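Trans-isoprenyl diphosphate synthase (PDB 3OYR) probably makes all-trans-octaprenyl diphosphate, the side-chain precursor of isoprenoid quinones, by adding isopentenyl units to farnesyl diphosphate with the help of magnesium. Local coordinates at residues M72-A82 and A199-V209; S174-Y184 and E254-I265. All coordinates share one frame; numbering follows the deposited sequence. Where two conformers were deposited one is given.

Contact 1 (M72-A82 and A199-V209); sequences MTVAAARLAGA and ASEAGAVSAGV
T73 makes the hydrogen bond between the two segments. Its OG1 stands beside the backbone N (chi1 -58°) and gives a hydrogen bond of 3.1 Å to A199 O, from above the carbonyl plane. G203 N reaches the same oxygen from the opposite face, as part of the regular helix. The other branch, CG2, lies against G203 CA. A76 presses its methyl onto the backbone of the facing helix, CB to S200 O being 3.1 Å. A77 continues the line: its CA makes a CA-H...O contact of 3.5 Å with G203 O. At G203 the backbones come close, with T73 CA 4.3 Å from G203 CA, and a side chain there would run into T73 O and the A76 methyl. A80 sets its CB 3.8 Å from A207 CB and also meets both methyls of V209. G81 ends the helix in a Schellman motif, and A82 then packs its CB on A207. The axes of 72-79 and 199-206 approach to 7.0 Å and cross at -36°. This is close helix packing through alanine and glycine, joining helices 68-79 and 181-206 of the mainly helical isoprenyl synthase fold.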
loop_
_atom_site.group_PDB
_atom_site.type_symbol
_atom_site.label_atom_id
_atom_site.label_comp_id
_atom_site.label_asym_id
_atom_site.label_seq_id
_atom_site.Cartn_x
_atom_site.Cartn_y
_atom_site.Cartn_z
ATOM N N MET B 72 -4.340 -18.190 -10.596
ATOM C CA MET B 72 -4.703 -19.072 -9.489
ATOM C C MET B 72 -6.070 -18.735 -8.902
ATOM O O MET B 72 -6.822 -19.642 -8.574
ATOM C CB MET B 72 -3.600 -19.122 -8.433
ATOM C CG MET B 72 -2.486 -20.053 -8.856
ATOM S SD MET B 72 -0.949 -19.768 -7.981
ATOM C CE MET B 72 -1.537 -20.148 -6.315
ATOM N N THR B 73 -6.398 -17.446 -8.806
ATOM C CA THR B 73 -7.733 -17.033 -8.403
ATOM C C THR B 73 -8.753 -17.609 -9.383
ATOM O O THR B 73 -9.759 -18.201 -8.961
ATOM C CB THR B 73 -7.875 -15.491 -8.373
ATOM O OG1 THR B 73 -6.911 -14.937 -7.477
ATOM C CG2 THR B 73 -9.303 -15.069 -7.937
ATOM N N VAL B 74 -8.492 -17.442 -10.679
ATOM C CA VAL B 74 -9.368 -17.996 -11.723
ATOM C C VAL B 74 -9.493 -19.528 -11.591
ATOM O O VAL B 74 -10.601 -20.064 -11.473
ATOM C CB VAL B 74 -8.919 -17.574 -13.154
ATOM C CG1 VAL B 74 -9.643 -18.429 -14.198
ATOM C CG2 VAL B 74 -9.198 -16.088 -13.375
ATOM N N ALA B 75 -8.357 -20.212 -11.569
ATOM C CA ALA B 75 -8.347 -21.682 -11.375
ATOM C C ALA B 75 -9.109 -22.166 -10.134
ATOM O O ALA B 75 -9.883 -23.143 -10.206
ATOM C CB ALA B 75 -6.912 -22.219 -11.359
ATOM N N ALA B 76 -8.919 -21.465 -9.013
ATOM C CA ALA B 76 -9.555 -21.853 -7.760
ATOM C C ALA B 76 -11.052 -21.671 -7.830
ATOM O O ALA B 76 -11.797 -22.504 -7.319
ATOM C CB ALA B 76 -8.999 -21.053 -6.598
ATOM N N ALA B 77 -11.489 -20.582 -8.462
ATOM C CA ALA B 77 -12.924 -20.313 -8.596
ATOM C C ALA B 77 -13.646 -21.355 -9.466
ATOM O O ALA B 77 -14.736 -21.844 -9.112
ATOM C CB ALA B 77 -13.157 -18.891 -9.124
ATOM N N ARG B 78 -13.037 -21.692 -10.598
ATOM C CA ARG B 78 -13.587 -22.712 -11.500
ATOM C C ARG B 78 -13.514 -24.133 -10.929
ATOM O O ARG B 78 -14.447 -24.919 -11.115
ATOM C CB ARG B 78 -12.887 -22.658 -12.860
ATOM C CG ARG B 78 -13.119 -21.353 -13.655
ATOM C CD ARG B 78 -14.591 -21.149 -13.963
ATOM N NE ARG B 78 -14.885 -19.898 -14.672
ATOM C CZ ARG B 78 -16.111 -19.390 -14.805
ATOM N NH1 ARG B 78 -17.150 -20.019 -14.279
ATOM N NH2 ARG B 78 -16.304 -18.251 -15.458
ATOM N N LEU B 79 -12.420 -24.457 -10.234
ATOM C CA LEU B 79 -12.293 -25.760 -9.556
ATOM C C LEU B 79 -13.352 -25.888 -8.470
ATOM O O LEU B 79 -14.006 -26.929 -8.360
ATOM C CB LEU B 79 -10.879 -25.988 -8.987
ATOM C CG LEU B 79 -10.474 -27.390 -8.481
ATOM C CD1 LEU B 79 -10.777 -28.502 -9.496
ATOM C CD2 LEU B 79 -8.998 -27.442 -8.076
ATOM N N ALA B 80 -13.562 -24.811 -7.706
ATOM C CA ALA B 80 -14.629 -24.792 -6.706
ATOM C C ALA B 80 -16.044 -24.693 -7.302
ATOM O O ALA B 80 -17.027 -24.809 -6.580
ATOM C CB ALA B 80 -14.389 -23.701 -5.664
ATOM N N GLY B 81 -16.146 -24.500 -8.617
ATOM C CA GLY B 81 -17.434 -24.499 -9.309
ATOM C C GLY B 81 -18.224 -23.215 -9.127
ATOM O O GLY B 81 -19.361 -23.250 -8.672
ATOM N N ALA B 82 -17.624 -22.078 -9.477
ATOM C CA ALA B 82 -18.315 -20.781 -9.431
ATOM C C ALA B 82 -19.418 -20.687 -10.496
ATOM O O ALA B 82 -19.294 -21.264 -11.574
ATOM C CB ALA B 82 -17.319 -19.642 -9.593
ATOM N N ALA B 199 -4.754 -15.682 -3.015
ATOM C CA ALA B 199 -5.293 -15.734 -4.379
ATOM C C ALA B 199 -6.171 -16.955 -4.586
ATOM O O ALA B 199 -7.298 -16.814 -5.065
ATOM C CB ALA B 199 -4.190 -15.686 -5.434
ATOM N N SER B 200 -5.683 -18.139 -4.196
ATOM C CA SER B 200 -6.497 -19.346 -4.330
ATOM C C SER B 200 -7.653 -19.347 -3.379
ATOM O O SER B 200 -8.756 -19.697 -3.770
ATOM C CB SER B 200 -5.714 -20.650 -4.152
ATOM O OG SER B 200 -4.387 -20.379 -3.799
ATOM N N GLU B 201 -7.406 -18.999 -2.119
ATOM C CA GLU B 201 -8.480 -19.036 -1.143
ATOM C C GLU B 201 -9.571 -18.012 -1.493
ATOM O O GLU B 201 -10.759 -18.332 -1.403
ATOM C CB GLU B 201 -7.963 -18.861 0.304
ATOM C CG GLU B 201 -9.050 -19.188 1.349
ATOM C CD GLU B 201 -8.694 -18.773 2.760
ATOM O OE1 GLU B 201 -7.635 -18.137 2.969
ATOM O OE2 GLU B 201 -9.476 -19.096 3.671
ATOM N N ALA B 202 -9.194 -16.804 -1.922
ATOM C CA ALA B 202 -10.208 -15.820 -2.323
ATOM C C ALA B 202 -11.022 -16.320 -3.536
ATOM O O ALA B 202 -12.248 -16.166 -3.570
ATOM C CB ALA B 202 -9.599 -14.436 -2.589
ATOM N N GLY B 203 -10.334 -16.940 -4.500
ATOM C CA GLY B 203 -10.997 -17.566 -5.655
ATOM C C GLY B 203 -12.052 -18.559 -5.203
ATOM O O GLY B 203 -13.192 -18.506 -5.656
ATOM N N ALA B 204 -11.666 -19.434 -4.271
ATOM C CA ALA B 204 -12.556 -20.454 -3.734
ATOM C C ALA B 204 -13.765 -19.892 -2.988
ATOM O O ALA B 204 -14.887 -20.380 -3.188
ATOM C CB ALA B 204 -11.787 -21.414 -2.839
ATOM N N VAL B 205 -13.546 -18.889 -2.131
ATOM C CA VAL B 205 -14.677 -18.325 -1.373
ATOM C C VAL B 205 -15.685 -17.581 -2.252
ATOM O O VAL B 205 -16.888 -17.586 -1.926
ATOM C CB VAL B 205 -14.274 -17.485 -0.124
ATOM C CG1 VAL B 205 -13.482 -18.333 0.870
ATOM C CG2 VAL B 205 -13.518 -16.224 -0.509
ATOM N N SER B 206 -15.231 -17.007 -3.377
ATOM C CA SER B 206 -16.145 -16.347 -4.352
ATOM C C SER B 206 -17.212 -17.308 -4.856
ATOM O O SER B 206 -18.347 -16.918 -5.063
ATOM C CB SER B 206 -15.413 -15.799 -5.585
ATOM O OG SER B 206 -14.016 -15.861 -5.452
ATOM N N ALA B 207 -16.819 -18.567 -5.040
ATOM C CA ALA B 207 -17.676 -19.623 -5.559
ATOM C C ALA B 207 -18.768 -20.042 -4.580
ATOM O O ALA B 207 -19.717 -20.720 -4.967
ATOM C CB ALA B 207 -16.831 -20.816 -5.949
ATOM N N GLY B 208 -18.621 -19.641 -3.318
ATOM C CA GLY B 208 -19.630 -19.860 -2.287
ATOM C C GLY B 208 -19.598 -21.271 -1.733
ATOM O O GLY B 208 -20.645 -21.861 -1.442
ATOM N N VAL B 209 -18.396 -21.815 -1.571
ATOM C CA VAL B 209 -18.263 -23.222 -1.191
ATOM C C VAL B 209 -18.061 -23.463 0.292
ATOM O O VAL B 209 -18.038 -22.535 1.110
ATOM C CB VAL B 209 -17.161 -23.974 -1.990
ATOM C CG1 VAL B 209 -17.622 -24.231 -3.408
ATOM C CG2 VAL B 209 -15.819 -23.238 -1.940
#

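Contact 2 (S174-Y184 and E254-I265)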
loop_
_atom_site.group_PDB
_atom_site.type_symbol
_atom_site.label_atom_id
_atom_site.label_comp_id
_atom_site.label_asym_id
_atom_site.label_seq_id
_atom_site.Cartn_x
_atom_site.Cartn_y
_atom_site.Cartn_z
ATOM N N SER B 174 17.390 -10.466 7.455
ATOM C CA SER B 174 18.035 -11.170 6.339
ATOM C C SER B 174 19.429 -10.644 6.026
ATOM O O SER B 174 20.114 -11.197 5.175
ATOM C CB SER B 174 17.177 -11.154 5.069
ATOM O OG SER B 174 16.193 -12.168 5.091
ATOM N N HIS B 175 19.850 -9.596 6.723
ATOM C CA HIS B 175 21.099 -8.917 6.381
ATOM C C HIS B 175 22.272 -9.250 7.302
ATOM O O HIS B 175 23.172 -8.435 7.492
ATOM C CB HIS B 175 20.850 -7.409 6.262
ATOM C CG HIS B 175 19.925 -7.060 5.138
ATOM N ND1 HIS B 175 20.377 -6.705 3.886
ATOM C CD2 HIS B 175 18.572 -7.073 5.060
ATOM C CE1 HIS B 175 19.343 -6.483 3.093
ATOM N NE2 HIS B 175 18.235 -6.700 3.782
ATOM N N ASP B 176 22.241 -10.460 7.866
ATOM C CA ASP B 176 23.376 -11.043 8.587
ATOM C C ASP B 176 23.442 -12.549 8.332
ATOM O O ASP B 176 22.412 -13.198 8.135
ATOM C CB ASP B 176 23.374 -10.688 10.096
ATOM C CG ASP B 176 22.378 -11.516 10.925
ATOM O OD1 ASP B 176 22.728 -12.640 11.366
ATOM O OD2 ASP B 176 21.261 -11.014 11.180
ATOM N N LEU B 177 24.658 -13.095 8.338
ATOM C CA LEU B 177 24.904 -14.505 7.986
ATOM C C LEU B 177 24.431 -15.530 9.021
ATOM O O LEU B 177 24.342 -16.727 8.723
ATOM C CB LEU B 177 26.379 -14.750 7.619
ATOM C CG LEU B 177 27.490 -13.783 8.045
ATOM C CD1 LEU B 177 28.739 -14.533 8.492
ATOM C CD2 LEU B 177 27.818 -12.826 6.911
ATOM N N ASN B 178 24.112 -15.071 10.227
ATOM C CA ASN B 178 23.551 -15.968 11.223
ATOM C C ASN B 178 22.014 -15.968 11.204
ATOM O O ASN B 178 21.347 -15.960 12.245
ATOM C CB ASN B 178 24.116 -15.677 12.610
ATOM C CG ASN B 178 24.473 -16.952 13.365
ATOM O OD1 ASN B 178 25.246 -17.787 12.877
ATOM N ND2 ASN B 178 23.907 -17.109 14.561
ATOM N N LEU B 179 21.473 -15.966 9.989
ATOM C CA LEU B 179 20.058 -16.143 9.754
ATOM C C LEU B 179 19.775 -17.644 9.732
ATOM O O LEU B 179 20.454 -18.406 9.041
ATOM C CB LEU B 179 19.678 -15.489 8.416
ATOM C CG LEU B 179 18.287 -15.724 7.816
ATOM C CD1 LEU B 179 17.244 -14.966 8.605
ATOM C CD2 LEU B 179 18.243 -15.294 6.364
ATOM N N SER B 180 18.788 -18.078 10.499
ATOM C CA SER B 180 18.432 -19.493 10.503
ATOM C C SER B 180 17.517 -19.801 9.329
ATOM O O SER B 180 16.925 -18.900 8.739
ATOM C CB SER B 180 17.768 -19.900 11.825
ATOM O OG SER B 180 16.443 -19.410 11.899
ATOM N N GLN B 181 17.427 -21.084 9.000
ATOM C CA GLN B 181 16.549 -21.590 7.969
ATOM C C GLN B 181 15.082 -21.351 8.356
ATOM O O GLN B 181 14.254 -21.054 7.492
ATOM C CB GLN B 181 16.841 -23.079 7.756
ATOM C CG GLN B 181 16.014 -23.770 6.670
ATOM C CD GLN B 181 16.699 -25.002 6.089
ATOM O OE1 GLN B 181 16.040 -25.895 5.554
ATOM N NE2 GLN B 181 18.027 -25.048 6.183
ATOM N N ALA B 182 14.783 -21.453 9.653
ATOM C CA ALA B 182 13.428 -21.293 10.162
ATOM C C ALA B 182 12.915 -19.855 10.000
ATOM O O ALA B 182 11.781 -19.652 9.568
ATOM C CB ALA B 182 13.334 -21.753 11.611
ATOM N N VAL B 183 13.750 -18.873 10.339
ATOM C CA VAL B 183 13.420 -17.467 10.109
ATOM C C VAL B 183 13.308 -17.185 8.604
ATOM O O VAL B 183 12.376 -16.507 8.181
ATOM C CB VAL B 183 14.411 -16.479 10.815
ATOM C CG1 VAL B 183 14.083 -15.002 10.477
ATOM C CG2 VAL B 183 14.380 -16.686 12.344
ATOM N N TYR B 184 14.230 -17.736 7.810
ATOM C CA TYR B 184 14.144 -17.639 6.365
ATOM C C TYR B 184 12.809 -18.148 5.803
ATOM O O TYR B 184 12.207 -17.474 4.969
ATOM C CB TYR B 184 15.293 -18.371 5.688
ATOM C CG TYR B 184 15.073 -18.554 4.204
ATOM C CD1 TYR B 184 15.324 -17.522 3.315
ATOM C CD2 TYR B 184 14.602 -19.762 3.697
ATOM C CE1 TYR B 184 15.122 -17.685 1.971
ATOM C CE2 TYR B 184 14.376 -19.924 2.354
ATOM C CZ TYR B 184 14.653 -18.890 1.497
ATOM O OH TYR B 184 14.435 -19.067 0.149
ATOM N N GLU B 254 22.784 -7.005 -2.549
ATOM C CA GLU B 254 22.070 -6.332 -1.436
ATOM C C GLU B 254 22.585 -6.784 -0.069
ATOM O O GLU B 254 22.261 -6.179 0.953
ATOM C CB GLU B 254 20.553 -6.603 -1.488
ATOM C CG GLU B 254 19.765 -5.786 -2.510
ATOM C CD GLU B 254 18.570 -6.549 -3.119
ATOM O OE1 GLU B 254 18.311 -6.363 -4.331
ATOM O OE2 GLU B 254 17.891 -7.331 -2.406
ATOM N N GLY B 255 23.354 -7.866 -0.047
ATOM C CA GLY B 255 23.815 -8.465 1.207
ATOM C C GLY B 255 22.695 -9.225 1.886
ATOM O O GLY B 255 22.657 -9.351 3.113
ATOM N N LYS B 256 21.786 -9.735 1.061
ATOM C CA LYS B 256 20.603 -10.438 1.520
ATOM C C LYS B 256 20.829 -11.949 1.535
ATOM O O LYS B 256 21.021 -12.575 0.491
ATOM C CB LYS B 256 19.406 -10.064 0.636
ATOM C CG LYS B 256 18.063 -10.572 1.131
ATOM C CD LYS B 256 16.971 -9.546 0.880
ATOM C CE LYS B 256 16.376 -9.647 -0.500
ATOM N NZ LYS B 256 15.445 -8.517 -0.739
ATOM N N ALA B 257 20.797 -12.519 2.734
ATOM C CA ALA B 257 20.943 -13.946 2.920
ATOM C C ALA B 257 19.653 -14.657 2.571
ATOM O O ALA B 257 18.561 -14.324 3.064
ATOM C CB ALA B 257 21.359 -14.272 4.354
ATOM N N THR B 258 19.786 -15.627 1.685
ATOM C CA THR B 258 18.693 -16.509 1.347
ATOM C C THR B 258 19.246 -17.907 1.523
ATOM O O THR B 258 20.464 -18.087 1.668
ATOM C CB THR B 258 18.254 -16.295 -0.097
ATOM O OG1 THR B 258 19.346 -16.574 -0.964
ATOM C CG2 THR B 258 17.815 -14.850 -0.332
ATOM N N LEU B 259 18.354 -18.888 1.521
ATOM C CA LEU B 259 18.721 -20.277 1.691
ATOM C C LEU B 259 19.894 -20.798 0.817
ATOM O O LEU B 259 20.776 -21.444 1.369
ATOM C CB LEU B 259 17.488 -21.184 1.595
ATOM C CG LEU B 259 17.694 -22.623 2.056
ATOM C CD1 LEU B 259 17.890 -22.664 3.568
ATOM C CD2 LEU B 259 16.551 -23.502 1.606
ATOM N N PRO B 260 19.927 -20.514 -0.517
ATOM C CA PRO B 260 21.086 -21.045 -1.268
ATOM C C PRO B 260 22.429 -20.621 -0.673
ATOM O O PRO B 260 23.342 -21.452 -0.562
ATOM C CB PRO B 260 20.924 -20.438 -2.661
ATOM C CG PRO B 260 19.489 -20.140 -2.786
ATOM C CD PRO B 260 18.965 -19.846 -1.417
ATOM N N LEU B 261 22.517 -19.357 -0.259
ATOM C CA LEU B 261 23.701 -18.803 0.401
ATOM C C LEU B 261 23.983 -19.451 1.757
ATOM O O LEU B 261 25.130 -19.802 2.061
ATOM C CB LEU B 261 23.548 -17.288 0.576
ATOM C CG LEU B 261 24.686 -16.588 1.322
ATOM C CD1 LEU B 261 25.940 -16.691 0.492
ATOM C CD2 LEU B 261 24.364 -15.133 1.655
ATOM N N LEU B 262 22.934 -19.596 2.559
ATOM C CA LEU B 262 23.031 -20.212 3.878
ATOM C C LEU B 262 23.518 -21.663 3.807
ATOM O O LEU B 262 24.380 -22.082 4.599
ATOM C CB LEU B 262 21.679 -20.158 4.594
ATOM C CG LEU B 262 21.087 -18.818 5.042
ATOM C CD1 LEU B 262 19.738 -19.059 5.745
ATOM C CD2 LEU B 262 22.038 -18.073 5.964
ATOM N N LEU B 263 22.967 -22.416 2.856
ATOM C CA LEU B 263 23.322 -23.808 2.667
ATOM C C LEU B 263 24.753 -23.942 2.167
ATOM O O LEU B 263 25.479 -24.803 2.654
ATOM C CB LEU B 263 22.356 -24.508 1.713
ATOM C CG LEU B 263 20.921 -24.785 2.191
ATOM C CD1 LEU B 263 20.082 -25.375 1.049
ATOM C CD2 LEU B 263 20.892 -25.705 3.417
ATOM N N ALA B 264 25.147 -23.078 1.224
ATOM C CA ALA B 264 26.514 -23.037 0.696
ATOM C C ALA B 264 27.551 -22.712 1.751
ATOM O O ALA B 264 28.604 -23.343 1.784
ATOM C CB ALA B 264 26.620 -22.046 -0.427
ATOM N N ILE B 265 27.255 -21.719 2.591
ATOM C CA ILE B 265 28.089 -21.384 3.748
ATOM C C ILE B 265 28.292 -22.627 4.630
ATOM O O ILE B 265 29.415 -22.913 5.053
ATOM C CB ILE B 265 27.500 -20.190 4.564
ATOM C CG1 ILE B 265 27.679 -18.872 3.799
ATOM C CG2 ILE B 265 28.146 -20.077 5.947
ATOM C CD1 ILE B 265 26.923 -17.700 4.404
#
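S174 O accepts a hydrogen bond from A257 N at 2.9 Å. The bond is nearly straight (165° at the hydrogen), and the donor lies in the carbonyl plane. It ties the two loops together. Next to it, H175 turns the ring edge with ND1 toward E254 O, 3.5 Å away. L179 puts CD2 3.8 Å from A257 CB. It also meets L262, whose side chain crosses it at about a right angle; L262 CD1 comes within 3.4 Å of L179 O. Y184 carries its CG opposite the backbone N (chi1 167°), which lays the ring across the start of helix 259-267. L259 CB sits over one face in a CH-pi contact, 3.8 Å from the ring centroid. The phenol OH is hydrogen-bonded to D233. With an alanine in place of Y184, L259 CB would probably lose its aromatic cover and D233 its hydroxyl partner. Q181 crosses L259 obliquely, its NE2 3.5 Å from L259 CD1. K256 leads away to a salt bridge with D109, a calcium ligand, and touches the bound dimethylallyl diphosphate. Helix 211-238 packs on Y184 and L259 through L230, helix 273-281 borders L177 and I265, and helix 302-320 packs on L259 and L263.

How the contacts relate
Contacts 1 and 2 share helix 181-206. Contact 2 uses its N-terminal end and the loop before it; contact 1 uses its C-terminal end. Their centres are 35 Å apart, on opposite sides of the chain's centre, and their nearest atoms are about 17 Å apart. Along the chain the segments alternate: 72-82, 174-184, 199-209, 254-265. The long helix is therefore joined to an earlier helix, 68-79, at one end and to a later one, 259-267, at the other. All four segments belong to the polyprenyl synthetase domain. Contact 2 borders the calcium and diphosphate site through K256, whereas contact 1 is structural packing away from the metal and substrate sites.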